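Local coordinates for protein ornithine cyclodeaminase (Methanococcus maripaludis S2, PDB 3C2Q) that catalyses the conversion of ornithine to proline with release of ammonia, using NAD(+) as cofactor, at residues G136-V141 against G162-I167; T34-N39 against I54-E59; V67-K72 against A263-R268; K110-I115 against I321-D326. All coordinates share one frame; numbering follows the deposited sequence.

Contact 1 of 4, residues G136-V141 against G162-I167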
loop_
_atom_site.group_PDB
_atom_site.type_symbol
_atom_site.label_atom_id
_atom_site.label_comp_id
_atom_site.label_asym_id
_atom_site.label_seq_id
_atom_site.Cartn_x
_atom_site.Cartn_y
_atom_site.Cartn_z
ATOM N N GLY B 136 -27.609 -13.512 18.562
ATOM C CA GLY B 136 -26.791 -13.367 17.334
ATOM C C GLY B 136 -26.547 -11.901 16.995
ATOM O O GLY B 136 -26.050 -11.132 17.809
ATOM N N GLY B 137 -26.921 -11.488 15.800
ATOM C CA GLY B 137 -26.762 -10.096 15.480
ATOM C C GLY B 137 -25.353 -9.754 15.003
ATOM O O GLY B 137 -24.553 -10.629 14.699
ATOM N N ILE B 138 -25.089 -8.465 14.891
ATOM C CA ILE B 138 -23.897 -7.967 14.191
ATOM C C ILE B 138 -23.125 -7.067 15.132
ATOM O O ILE B 138 -23.714 -6.214 15.796
ATOM C CB ILE B 138 -24.287 -7.137 12.926
ATOM C CG1 ILE B 138 -25.063 -8.013 11.934
ATOM C CG2 ILE B 138 -22.998 -6.473 12.278
ATOM C CD1 ILE B 138 -25.601 -7.276 10.668
ATOM N N ALA B 139 -21.804 -7.247 15.184
ATOM C CA ALA B 139 -20.951 -6.269 15.852
ATOM C C ALA B 139 -20.100 -5.520 14.811
ATOM O O ALA B 139 -19.677 -6.107 13.799
ATOM C CB ALA B 139 -20.032 -6.947 16.887
ATOM N N ILE B 140 -19.856 -4.244 15.085
ATOM C CA ILE B 140 -18.959 -3.403 14.269
ATOM C C ILE B 140 -17.712 -3.142 15.053
ATOM O O ILE B 140 -17.758 -2.796 16.259
ATOM C CB ILE B 140 -19.600 -2.013 13.919
ATOM C CG1 ILE B 140 -20.888 -2.172 13.101
ATOM C CG2 ILE B 140 -18.587 -1.060 13.229
ATOM C CD1 ILE B 140 -20.758 -2.936 11.763
ATOM N N VAL B 141 -16.587 -3.276 14.370
ATOM C CA VAL B 141 -15.314 -2.906 14.942
ATOM C C VAL B 141 -14.845 -1.740 14.073
ATOM O O VAL B 141 -14.794 -1.877 12.847
ATOM C CB VAL B 141 -14.326 -4.121 14.866
ATOM C CG1 VAL B 141 -12.978 -3.767 15.388
ATOM C CG2 VAL B 141 -14.878 -5.326 15.658
ATOM N N GLY B 162 -31.402 -0.518 13.593
ATOM C CA GLY B 162 -31.385 -1.781 14.303
ATOM C C GLY B 162 -30.476 -2.856 13.751
ATOM O O GLY B 162 -30.557 -4.007 14.204
ATOM N N TYR B 163 -29.591 -2.507 12.800
ATOM C CA TYR B 163 -28.646 -3.498 12.245
ATOM C C TYR B 163 -27.480 -3.875 13.172
ATOM O O TYR B 163 -26.868 -4.926 13.001
ATOM C CB TYR B 163 -28.065 -3.037 10.897
ATOM C CG TYR B 163 -29.059 -3.028 9.779
ATOM C CD1 TYR B 163 -29.346 -4.181 9.057
ATOM C CD2 TYR B 163 -29.728 -1.866 9.456
ATOM C CE1 TYR B 163 -30.299 -4.162 8.031
ATOM C CE2 TYR B 163 -30.662 -1.833 8.426
ATOM C CZ TYR B 163 -30.940 -2.976 7.730
ATOM O OH TYR B 163 -31.877 -2.894 6.704
ATOM N N ILE B 164 -27.181 -3.026 14.143
ATOM C CA ILE B 164 -25.944 -3.121 14.901
ATOM C C ILE B 164 -26.214 -3.458 16.364
ATOM O O ILE B 164 -26.841 -2.668 17.037
ATOM C CB ILE B 164 -25.149 -1.762 14.838
ATOM C CG1 ILE B 164 -24.968 -1.262 13.380
ATOM C CG2 ILE B 164 -23.832 -1.871 15.580
ATOM C CD1 ILE B 164 -24.480 -2.310 12.428
ATOM N N GLN B 165 -25.685 -4.582 16.865
ATOM C CA GLN B 165 -25.890 -4.973 18.279
ATOM C C GLN B 165 -24.709 -4.676 19.215
ATOM O O GLN B 165 -24.813 -4.802 20.437
ATOM C CB GLN B 165 -26.311 -6.446 18.358
ATOM C CG GLN B 165 -27.770 -6.719 17.908
ATOM C CD GLN B 165 -28.070 -6.358 16.453
ATOM O OE1 GLN B 165 -27.485 -6.922 15.526
ATOM N NE2 GLN B 165 -28.985 -5.404 16.247
ATOM N N ALA B 166 -23.575 -4.248 18.654
ATOM C CA ALA B 166 -22.446 -3.867 19.468
ATOM C C ALA B 166 -21.462 -3.079 18.633
ATOM O O ALA B 166 -21.351 -3.318 17.424
ATOM C CB ALA B 166 -21.728 -5.126 20.096
ATOM N N ILE B 167 -20.735 -2.177 19.293
ATOM C CA ILE B 167 -19.600 -1.447 18.665
ATOM C C ILE B 167 -18.357 -1.526 19.528
ATOM O O ILE B 167 -18.384 -1.186 20.714
ATOM C CB ILE B 167 -19.921 0.055 18.384
ATOM C CG1 ILE B 167 -21.062 0.164 17.352
ATOM C CG2 ILE B 167 -18.637 0.807 17.879
ATOM C CD1 ILE B 167 -21.369 1.593 16.901
#

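Contact 2 of 4, residues T34-N39 against I54-E59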
loop_
_atom_site.group_PDB
_atom_site.type_symbol
_atom_site.label_atom_id
_atom_site.label_comp_id
_atom_site.label_asym_id
_atom_site.label_seq_id
_atom_site.Cartn_x
_atom_site.Cartn_y
_atom_site.Cartn_z
ATOM N N THR B 34 -13.766 -26.825 19.224
ATOM C CA THR B 34 -12.950 -28.011 19.545
ATOM C C THR B 34 -13.736 -28.878 20.548
ATOM O O THR B 34 -14.436 -28.332 21.412
ATOM C CB THR B 34 -11.585 -27.575 20.137
ATOM O OG1 THR B 34 -10.897 -26.751 19.173
ATOM C CG2 THR B 34 -10.693 -28.805 20.538
ATOM N N HIS B 35 -13.637 -30.205 20.412
ATOM C CA HIS B 35 -14.216 -31.112 21.412
ATOM C C HIS B 35 -13.094 -31.915 22.035
ATOM O O HIS B 35 -12.071 -32.158 21.383
ATOM C CB HIS B 35 -15.258 -32.048 20.791
ATOM C CG HIS B 35 -16.416 -31.342 20.156
ATOM N ND1 HIS B 35 -17.291 -31.975 19.306
ATOM C CD2 HIS B 35 -16.836 -30.056 20.226
ATOM C CE1 HIS B 35 -18.208 -31.120 18.889
ATOM N NE2 HIS B 35 -17.948 -29.944 19.425
ATOM N N VAL B 36 -13.260 -32.282 23.308
ATOM C CA VAL B 36 -12.263 -33.103 24.006
ATOM C C VAL B 36 -12.892 -34.399 24.573
ATOM O O VAL B 36 -14.005 -34.389 25.073
ATOM C CB VAL B 36 -11.570 -32.336 25.149
ATOM C CG1 VAL B 36 -10.568 -31.310 24.578
ATOM C CG2 VAL B 36 -12.611 -31.649 26.076
ATOM N N LYS B 37 -12.173 -35.507 24.478
ATOM C CA LYS B 37 -12.712 -36.776 24.968
ATOM C C LYS B 37 -12.290 -36.972 26.412
ATOM O O LYS B 37 -11.097 -37.054 26.731
ATOM C CB LYS B 37 -12.251 -37.946 24.107
ATOM C CG LYS B 37 -13.079 -39.217 24.338
ATOM C CD LYS B 37 -12.742 -40.286 23.346
ATOM C CE LYS B 37 -13.468 -41.588 23.670
ATOM N NZ LYS B 37 -13.449 -42.481 22.471
ATOM N N VAL B 38 -13.295 -37.005 27.276
ATOM C CA VAL B 38 -13.094 -37.108 28.714
ATOM C C VAL B 38 -14.043 -38.190 29.265
ATOM O O VAL B 38 -15.260 -38.137 29.043
ATOM C CB VAL B 38 -13.338 -35.741 29.420
ATOM C CG1 VAL B 38 -13.150 -35.856 30.932
ATOM C CG2 VAL B 38 -12.400 -34.636 28.826
ATOM N N ASN B 39 -13.465 -39.150 29.990
ATOM C CA ASN B 39 -14.220 -40.303 30.530
ATOM C C ASN B 39 -15.112 -40.880 29.450
ATOM O O ASN B 39 -16.333 -40.987 29.622
ATOM C CB ASN B 39 -15.006 -39.904 31.781
ATOM C CG ASN B 39 -14.094 -39.550 32.959
ATOM O OD1 ASN B 39 -14.339 -38.575 33.676
ATOM N ND2 ASN B 39 -13.029 -40.335 33.156
ATOM N N ILE B 54 -7.017 -25.260 26.817
ATOM C CA ILE B 54 -8.276 -25.880 27.145
ATOM C C ILE B 54 -8.229 -26.397 28.587
ATOM O O ILE B 54 -7.360 -27.220 28.936
ATOM C CB ILE B 54 -8.610 -26.968 26.128
ATOM C CG1 ILE B 54 -8.855 -26.290 24.753
ATOM C CG2 ILE B 54 -9.832 -27.813 26.598
ATOM C CD1 ILE B 54 -9.256 -27.245 23.632
ATOM N N VAL B 55 -9.139 -25.889 29.406
ATOM C CA VAL B 55 -9.211 -26.284 30.811
ATOM C C VAL B 55 -10.442 -27.195 30.914
ATOM O O VAL B 55 -11.525 -26.840 30.448
ATOM C CB VAL B 55 -9.276 -25.048 31.730
ATOM C CG1 VAL B 55 -9.635 -25.398 33.193
ATOM C CG2 VAL B 55 -7.938 -24.283 31.660
ATOM N N VAL B 56 -10.229 -28.376 31.486
ATOM C CA VAL B 56 -11.280 -29.389 31.639
ATOM C C VAL B 56 -11.701 -29.512 33.120
ATOM O O VAL B 56 -10.857 -29.446 34.039
ATOM C CB VAL B 56 -10.793 -30.751 31.084
ATOM C CG1 VAL B 56 -11.888 -31.814 31.159
ATOM C CG2 VAL B 56 -10.307 -30.590 29.641
ATOM N N TYR B 57 -13.008 -29.636 33.321
ATOM C CA TYR B 57 -13.627 -29.867 34.623
ATOM C C TYR B 57 -14.320 -31.233 34.520
ATOM O O TYR B 57 -15.499 -31.297 34.225
ATOM C CB TYR B 57 -14.644 -28.770 34.902
ATOM C CG TYR B 57 -14.058 -27.379 34.744
ATOM C CD1 TYR B 57 -13.249 -26.830 35.737
ATOM C CD2 TYR B 57 -14.299 -26.625 33.588
ATOM C CE1 TYR B 57 -12.699 -25.555 35.593
ATOM C CE2 TYR B 57 -13.751 -25.341 33.439
ATOM C CZ TYR B 57 -12.954 -24.824 34.444
ATOM O OH TYR B 57 -12.410 -23.561 34.319
ATOM N N PRO B 58 -13.564 -32.321 34.679
ATOM C CA PRO B 58 -14.160 -33.614 34.347
ATOM C C PRO B 58 -15.446 -33.924 35.123
ATOM O O PRO B 58 -16.398 -34.453 34.529
ATOM C CB PRO B 58 -13.038 -34.607 34.645
ATOM C CG PRO B 58 -11.770 -33.781 34.564
ATOM C CD PRO B 58 -12.171 -32.457 35.129
ATOM N N GLU B 59 -15.492 -33.544 36.406
ATOM C CA GLU B 59 -16.647 -33.792 37.295
ATOM C C GLU B 59 -17.886 -33.012 36.892
ATOM O O GLU B 59 -19.019 -33.401 37.226
ATOM C CB GLU B 59 -16.289 -33.454 38.748
ATOM C CG GLU B 59 -15.889 -34.660 39.611
ATOM C CD GLU B 59 -14.380 -34.969 39.659
ATOM O OE1 GLU B 59 -13.757 -35.032 38.573
ATOM O OE2 GLU B 59 -13.825 -35.181 40.788
#

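Contact 3 of 4, residues V67-K72 against A263-R268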
loop_
_atom_site.group_PDB
_atom_site.type_symbol
_atom_site.label_atom_id
_atom_site.label_comp_id
_atom_site.label_asym_id
_atom_site.label_seq_id
_atom_site.Cartn_x
_atom_site.Cartn_y
_atom_site.Cartn_z
ATOM N N VAL B 67 -7.561 -18.075 28.383
ATOM C CA VAL B 67 -6.288 -17.444 28.082
ATOM C C VAL B 67 -5.344 -17.793 29.230
ATOM O O VAL B 67 -5.803 -18.004 30.359
ATOM C CB VAL B 67 -6.414 -15.918 27.889
ATOM C CG1 VAL B 67 -7.301 -15.642 26.658
ATOM C CG2 VAL B 67 -7.047 -15.239 29.107
ATOM N N ILE B 68 -4.052 -17.839 28.921
ATOM C CA ILE B 68 -3.037 -18.262 29.857
ATOM C C ILE B 68 -3.051 -17.442 31.158
ATOM O O ILE B 68 -2.864 -18.003 32.219
ATOM C CB ILE B 68 -1.625 -18.346 29.189
ATOM C CG1 ILE B 68 -0.591 -18.921 30.163
ATOM C CG2 ILE B 68 -1.170 -16.945 28.683
ATOM C CD1 ILE B 68 0.810 -19.179 29.551
ATOM N N ARG B 69 -3.319 -16.145 31.095
ATOM C CA ARG B 69 -3.328 -15.356 32.311
ATOM C C ARG B 69 -4.532 -15.627 33.232
ATOM O O ARG B 69 -4.546 -15.176 34.380
ATOM C CB ARG B 69 -3.203 -13.864 32.006
ATOM C CG ARG B 69 -4.487 -13.216 31.664
ATOM C CD ARG B 69 -4.316 -11.746 31.361
ATOM N NE ARG B 69 -5.061 -11.544 30.139
ATOM C CZ ARG B 69 -6.345 -11.242 30.097
ATOM N NH1 ARG B 69 -7.014 -10.990 31.228
ATOM N NH2 ARG B 69 -6.942 -11.139 28.919
ATOM N N LYS B 70 -5.544 -16.336 32.740
ATOM C CA LYS B 70 -6.650 -16.733 33.610
ATOM C C LYS B 70 -6.545 -18.178 34.119
ATOM O O LYS B 70 -7.382 -18.604 34.909
ATOM C CB LYS B 70 -7.997 -16.502 32.939
ATOM C CG LYS B 70 -8.378 -15.007 32.865
ATOM C CD LYS B 70 -9.744 -14.857 32.247
ATOM C CE LYS B 70 -10.045 -13.422 31.849
ATOM N NZ LYS B 70 -10.109 -12.531 33.024
ATOM N N VAL B 71 -5.526 -18.916 33.679
ATOM C CA VAL B 71 -5.315 -20.288 34.183
ATOM C C VAL B 71 -4.840 -20.263 35.651
ATOM O O VAL B 71 -3.900 -19.539 35.989
ATOM C CB VAL B 71 -4.364 -21.097 33.281
ATOM C CG1 VAL B 71 -4.068 -22.521 33.876
ATOM C CG2 VAL B 71 -4.958 -21.239 31.886
ATOM N N LYS B 72 -5.523 -21.036 36.506
ATOM C CA LYS B 72 -5.222 -21.075 37.957
ATOM C C LYS B 72 -4.488 -22.347 38.358
ATOM O O LYS B 72 -4.665 -23.386 37.741
ATOM C CB LYS B 72 -6.510 -20.956 38.784
ATOM C CG LYS B 72 -7.300 -19.673 38.558
ATOM C CD LYS B 72 -6.435 -18.429 38.830
ATOM C CE LYS B 72 -7.151 -17.137 38.420
ATOM N NZ LYS B 72 -6.178 -16.003 38.265
ATOM N N ALA B 263 -10.303 -4.413 28.905
ATOM C CA ALA B 263 -10.970 -4.105 27.623
ATOM C C ALA B 263 -11.061 -5.360 26.777
ATOM O O ALA B 263 -12.135 -5.693 26.261
ATOM C CB ALA B 263 -10.217 -2.985 26.872
ATOM N N GLN B 264 -9.951 -6.095 26.676
ATOM C CA GLN B 264 -9.929 -7.326 25.901
ATOM C C GLN B 264 -11.006 -8.338 26.335
ATOM O O GLN B 264 -11.720 -8.900 25.488
ATOM C CB GLN B 264 -8.547 -7.980 25.942
ATOM C CG GLN B 264 -8.420 -9.148 24.946
ATOM C CD GLN B 264 -7.124 -9.932 25.098
ATOM O OE1 GLN B 264 -7.097 -10.969 25.766
ATOM N NE2 GLN B 264 -6.052 -9.445 24.488
ATOM N N ASP B 265 -11.101 -8.576 27.645
ATOM C CA ASP B 265 -12.079 -9.526 28.204
ATOM C C ASP B 265 -13.513 -9.131 27.884
ATOM O O ASP B 265 -14.319 -9.971 27.502
ATOM C CB ASP B 265 -11.873 -9.665 29.729
ATOM C CG ASP B 265 -10.554 -10.347 30.079
ATOM O OD1 ASP B 265 -9.952 -10.999 29.192
ATOM O OD2 ASP B 265 -10.098 -10.200 31.236
ATOM N N LYS B 266 -13.808 -7.836 28.001
ATOM C CA LYS B 266 -15.126 -7.302 27.654
ATOM C C LYS B 266 -15.432 -7.436 26.151
ATOM O O LYS B 266 -16.540 -7.780 25.762
ATOM C CB LYS B 266 -15.261 -5.844 28.109
ATOM C CG LYS B 266 -16.729 -5.358 28.089
ATOM C CD LYS B 266 -16.929 -4.183 29.028
ATOM C CE LYS B 266 -18.426 -3.887 29.255
ATOM N NZ LYS B 266 -18.530 -2.493 29.812
HETATM N N MSE B 267 -14.425 -7.175 25.308
HETATM C CA MSE B 267 -14.568 -7.374 23.862
HETATM C C MSE B 267 -14.868 -8.817 23.515
HETATM O O MSE B 267 -15.707 -9.106 22.651
HETATM C CB MSE B 267 -13.278 -6.927 23.153
HETATM C CG MSE B 267 -13.100 -5.420 23.177
HETATM SE SE MSE B 267 -11.285 -4.905 22.548
HETATM C CE MSE B 267 -11.468 -5.540 20.689
ATOM N N ARG B 268 -14.184 -9.740 24.188
ATOM C CA ARG B 268 -14.390 -11.155 23.888
ATOM C C ARG B 268 -15.828 -11.591 24.141
ATOM O O ARG B 268 -16.455 -12.202 23.287
ATOM C CB ARG B 268 -13.420 -12.032 24.681
ATOM C CG ARG B 268 -13.587 -13.516 24.371
ATOM C CD ARG B 268 -12.535 -14.374 25.069
ATOM N NE ARG B 268 -12.680 -15.801 24.742
ATOM C CZ ARG B 268 -12.119 -16.783 25.457
ATOM N NH1 ARG B 268 -11.397 -16.501 26.540
ATOM N NH2 ARG B 268 -12.296 -18.041 25.099
HETATM O O HOH W 1 -10.172 -16.833 29.324
#

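Contact 4 of 4, residues K110-I115 against I321-D326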
loop_
_atom_site.group_PDB
_atom_site.type_symbol
_atom_site.label_atom_id
_atom_site.label_comp_id
_atom_site.label_asym_id
_atom_site.label_seq_id
_atom_site.Cartn_x
_atom_site.Cartn_y
_atom_site.Cartn_z
ATOM N N LYS B 110 -11.516 -6.294 -7.321
ATOM C CA LYS B 110 -12.646 -7.241 -7.218
ATOM C C LYS B 110 -13.934 -6.450 -7.298
ATOM O O LYS B 110 -13.974 -5.329 -6.847
ATOM C CB LYS B 110 -12.606 -8.056 -5.903
ATOM C CG LYS B 110 -11.259 -8.870 -5.704
ATOM C CD LYS B 110 -11.311 -9.793 -4.495
ATOM C CE LYS B 110 -9.932 -10.477 -4.262
ATOM N NZ LYS B 110 -9.535 -11.381 -5.416
ATOM N N PRO B 111 -14.996 -7.026 -7.900
ATOM C CA PRO B 111 -16.231 -6.249 -8.154
ATOM C C PRO B 111 -16.959 -5.752 -6.892
ATOM O O PRO B 111 -17.471 -6.563 -6.091
ATOM C CB PRO B 111 -17.078 -7.209 -9.007
ATOM C CG PRO B 111 -16.033 -8.137 -9.668
ATOM C CD PRO B 111 -15.071 -8.366 -8.498
ATOM N N LYS B 112 -16.967 -4.429 -6.712
ATOM C CA LYS B 112 -17.380 -3.851 -5.415
ATOM C C LYS B 112 -18.881 -3.782 -5.215
ATOM O O LYS B 112 -19.401 -4.151 -4.143
ATOM C CB LYS B 112 -16.729 -2.489 -5.166
ATOM C CG LYS B 112 -15.193 -2.527 -5.070
ATOM C CD LYS B 112 -14.708 -3.272 -3.796
ATOM C CE LYS B 112 -13.227 -3.710 -4.005
ATOM N NZ LYS B 112 -12.323 -2.486 -4.295
ATOM N N GLU B 113 -19.599 -3.329 -6.239
ATOM C CA GLU B 113 -21.071 -3.353 -6.142
ATOM C C GLU B 113 -21.628 -4.724 -5.785
ATOM O O GLU B 113 -22.556 -4.809 -4.997
ATOM C CB GLU B 113 -21.702 -2.931 -7.453
ATOM C CG GLU B 113 -22.106 -1.506 -7.497
ATOM C CD GLU B 113 -22.943 -1.194 -8.754
ATOM O OE1 GLU B 113 -22.566 -1.621 -9.860
ATOM O OE2 GLU B 113 -23.977 -0.523 -8.607
ATOM N N ALA B 114 -21.070 -5.771 -6.386
ATOM C CA ALA B 114 -21.431 -7.168 -6.105
ATOM C C ALA B 114 -21.269 -7.521 -4.624
ATOM O O ALA B 114 -22.157 -8.101 -4.005
ATOM C CB ALA B 114 -20.579 -8.120 -6.953
ATOM N N ILE B 115 -20.110 -7.199 -4.062
ATOM C CA ILE B 115 -19.863 -7.571 -2.666
ATOM C C ILE B 115 -20.677 -6.723 -1.681
ATOM O O ILE B 115 -21.155 -7.221 -0.625
ATOM C CB ILE B 115 -18.352 -7.653 -2.329
ATOM C CG1 ILE B 115 -18.134 -8.639 -1.158
ATOM C CG2 ILE B 115 -17.802 -6.308 -1.908
ATOM C CD1 ILE B 115 -18.511 -10.105 -1.450
ATOM N N ILE B 321 -13.321 -12.207 5.158
ATOM C CA ILE B 321 -13.563 -11.813 3.759
ATOM C C ILE B 321 -12.997 -10.399 3.656
ATOM O O ILE B 321 -13.469 -9.501 4.338
ATOM C CB ILE B 321 -15.079 -11.796 3.485
ATOM C CG1 ILE B 321 -15.699 -13.183 3.774
ATOM C CG2 ILE B 321 -15.395 -11.281 2.055
ATOM C CD1 ILE B 321 -15.127 -14.290 2.926
ATOM N N GLY B 322 -11.988 -10.176 2.830
ATOM C CA GLY B 322 -11.415 -8.841 2.803
ATOM C C GLY B 322 -12.100 -8.031 1.728
ATOM O O GLY B 322 -12.383 -8.544 0.637
ATOM N N VAL B 323 -12.400 -6.774 2.034
ATOM C CA VAL B 323 -12.941 -5.835 1.035
ATOM C C VAL B 323 -11.952 -4.646 1.050
ATOM O O VAL B 323 -11.965 -3.827 1.990
ATOM C CB VAL B 323 -14.364 -5.351 1.383
ATOM C CG1 VAL B 323 -14.878 -4.378 0.281
ATOM C CG2 VAL B 323 -15.355 -6.561 1.504
ATOM N N VAL B 324 -11.089 -4.574 0.041
ATOM C CA VAL B 324 -10.071 -3.491 -0.021
ATOM C C VAL B 324 -10.731 -2.310 -0.770
ATOM O O VAL B 324 -10.882 -2.316 -2.005
ATOM C CB VAL B 324 -8.773 -3.948 -0.632
ATOM C CG1 VAL B 324 -7.679 -2.808 -0.636
ATOM C CG2 VAL B 324 -8.224 -5.217 0.149
ATOM N N THR B 325 -11.155 -1.312 0.006
ATOM C CA THR B 325 -11.947 -0.242 -0.591
ATOM C C THR B 325 -11.923 0.972 0.321
ATOM O O THR B 325 -11.359 0.929 1.414
ATOM C CB THR B 325 -13.416 -0.698 -0.851
ATOM O OG1 THR B 325 -14.112 0.293 -1.622
ATOM C CG2 THR B 325 -14.159 -0.886 0.455
ATOM N N ASP B 326 -12.555 2.056 -0.122
ATOM C CA ASP B 326 -12.644 3.285 0.659
ATOM C C ASP B 326 -13.808 3.091 1.628
ATOM O O ASP B 326 -14.946 2.920 1.205
ATOM C CB ASP B 326 -12.886 4.437 -0.314
ATOM C CG ASP B 326 -12.948 5.792 0.367
ATOM O OD1 ASP B 326 -13.546 5.926 1.452
ATOM O OD2 ASP B 326 -12.446 6.751 -0.223
#

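Contact 1 of 4, residues G136-V141 against G162-I167
In the first beta-alpha-beta crossover of the Rossmann fold, Ile140 comes to lie beside Ile167, strand 138-142 running parallel to strand 166-170. Regular pairing rests on Ile140 N, which donates an almost straight bond of 2.9 Å to Ala166 O, while Ile167 CA turns its hydrogen to Ile140 O. Before the strands are properly in step, Gln165 does the joining. Its backbone N takes Ile138 O at 2.8 Å, and its side-chain OE1 accepts Ile138 N at 2.9 Å, in the carbonyl plane and on a lone pair. A bend at chi2 (62°) folds the amide back so that NE2 also reaches Gly162 O, from above that carbonyl's plane, at 2.9 Å. Both ends of the amide are thus engaged, which settles its orientation, and Gly137, without a side chain, lets OE1 come within 3.3 Å of its CA. A leucine in place of Gln165 would probably leave Ile138 N without its acceptor and Gly162 O without its side-chain donor. On the face of the sheet that carries Ile140, Ile164 CD1 presses on Ile140 CG1 at 3.7 Å, the two side chains crossing near a right angle. Helix 152-160 packs on Ile140, Ile164 and Ile167 through Leu155, Met158 and Val159, helix 112-133 meets Ile138 through Met123 and Ile126, and strand 276-280 pairs with strand 138-142.

Contact 2 of 4, residues T34-N39 against I54-E59
Val38 reaches across to Val56, methyl against methyl and tip to tip, with CG2 of Val38 3.7 Å from CG1 of Val56. The other branch of Val38, CG1, stands anti to the backbone N (chi1 179°), which lays it over Pro58, whose CB lies 3.9 Å from it. Two residues back along the strand, Val36 and Ile54 slide past each other in opposite directions, Val36 CG1 resting 4.1 Å from Ile54 CG2. Ile54 stretches on to its end, where CD1 touches Thr34 CG2 at 3.8 Å; the hydroxyl of Thr34 is turned to His32 O instead. Strands 34-38 and 53-57 belong to one mixed sheet but are not neighbours in it: strands 41-46 and 62-66 lie between them in the order. Their axes nevertheless approach to 9.7 Å at an angle of 38°, consistent with a sheet curled strongly enough to bring them face to face. Alternate residues, Thr34, Val36 and Val38 against Ile54 and Val56, point inward, and Ala63 and Leu78 add to the same interior. With almost nothing but hydrocarbon meeting between the strands, the two are held here by shape and by exclusion of water, and by no directional bond between them.

Contact 3 of 4, residues V67-K72 against A263-R268
Asp265 is gripped end-on by Arg69, one guanidinium nitrogen to each carboxylate oxygen: Arg69 NH1 lies 3.2 Å from Asp265 OD2, and Arg69 NH2 3.0 Å from Asp265 OD1. The two flat groups are turned only 21° apart, and the bond to OD2 uses its syn lone pair. Lys70, the solvent-exposed member of the network, adds a second positive charge from another side, its NZ meeting Asp265 OD2 at 2.9 Å from above the carboxylate plane. Val67 CG2 sits over one face of the Arg69 guanidinium, 4.0 Å above it and displaced toward the rim, and Arg69 NH2 makes a further weak bond to Gln264 OE1. This salt-bridge network fastens the 3-10 turn after strand 62-66 to helix 260-271 of the Rossmann domain, beside a subunit boundary: Gln264 NE2 turns to Ile247 O and Asp249 O of the second subunit. An alanine in place of Asp265 would probably leave Arg69 and Lys70 facing each other without their shared anion, and Arg69 freer to turn. The other flank is looser. Arg268, extended from CG to NE, passes Val67 in the opposite direction, with NH1 no nearer than 4.2 Å to Val67 CG1. A water fills in between, accepting from Val67 N at 3.0 Å and, weakly, from Arg268 NH1 at 3.1 Å, while Arg268 NH2 is held by Asn47 O and Thr65 O.

Contact 4 of 4, residues K110-I115 against I321-D326
Polar contact between the two segments rests on Lys112, whose NZ donates to Val324 O at 2.7 Å, coming in 24° off the carbonyl plane. Bends at chi2 (-68°) and chi4 (58°) steer the ammonium from the first turn of helix 112-133 onto the end of strand 321-324. It does not depend on that carbonyl alone: NZ also bonds to Ser108 O and forms a salt bridge with Asp326 of the third subunit. The apolar contacts flank this bond. The Lys112 chain runs past Thr325 in the opposite direction, CD lying 4.1 Å from Thr325 CB, and CD also comes to 4.2 Å from Val323 CG1. That same methyl of Val323 faces Ile115 CG2 at 4.1 Å, where the two side chains pass in opposite directions too. Thr325 sends its hydroxyl across the boundary, to Asp326 OD2 of the third subunit. A buried ammonium thus collects two carbonyl oxygens of its own chain and a carboxylate of its neighbour. The salt bridge ties the start of helix 112-133 and the end of strand 321-324 to the subunit interface; Asp326, its acceptor there, is by similarity an NAD(+)-binding residue.

In the fold
Contact 2 closes first along the chain, inside the N-terminal mixed sheet, and contact 3 follows directly; the two touch, Val55 packing on Val71. The segments of contact 3 alternate with those of contact 4; contact 1 is nested inside both long loops. Contacts 1 and 4 share the parallel Rossmann sheet, contact 1 at its middle and contact 4 at its edge strand 321-324, their centres about 20 Å apart. Contacts 3 and 4 lie on opposite sides of the chain's centre, about 33 Å between centres, and each borders another subunit. Contact 3 ties the N-terminal mixed sheet's part of the chain to the NAD(+)-binding domain, whereas contact 4 lies within that domain, where helix 112-133 meets its edge strand.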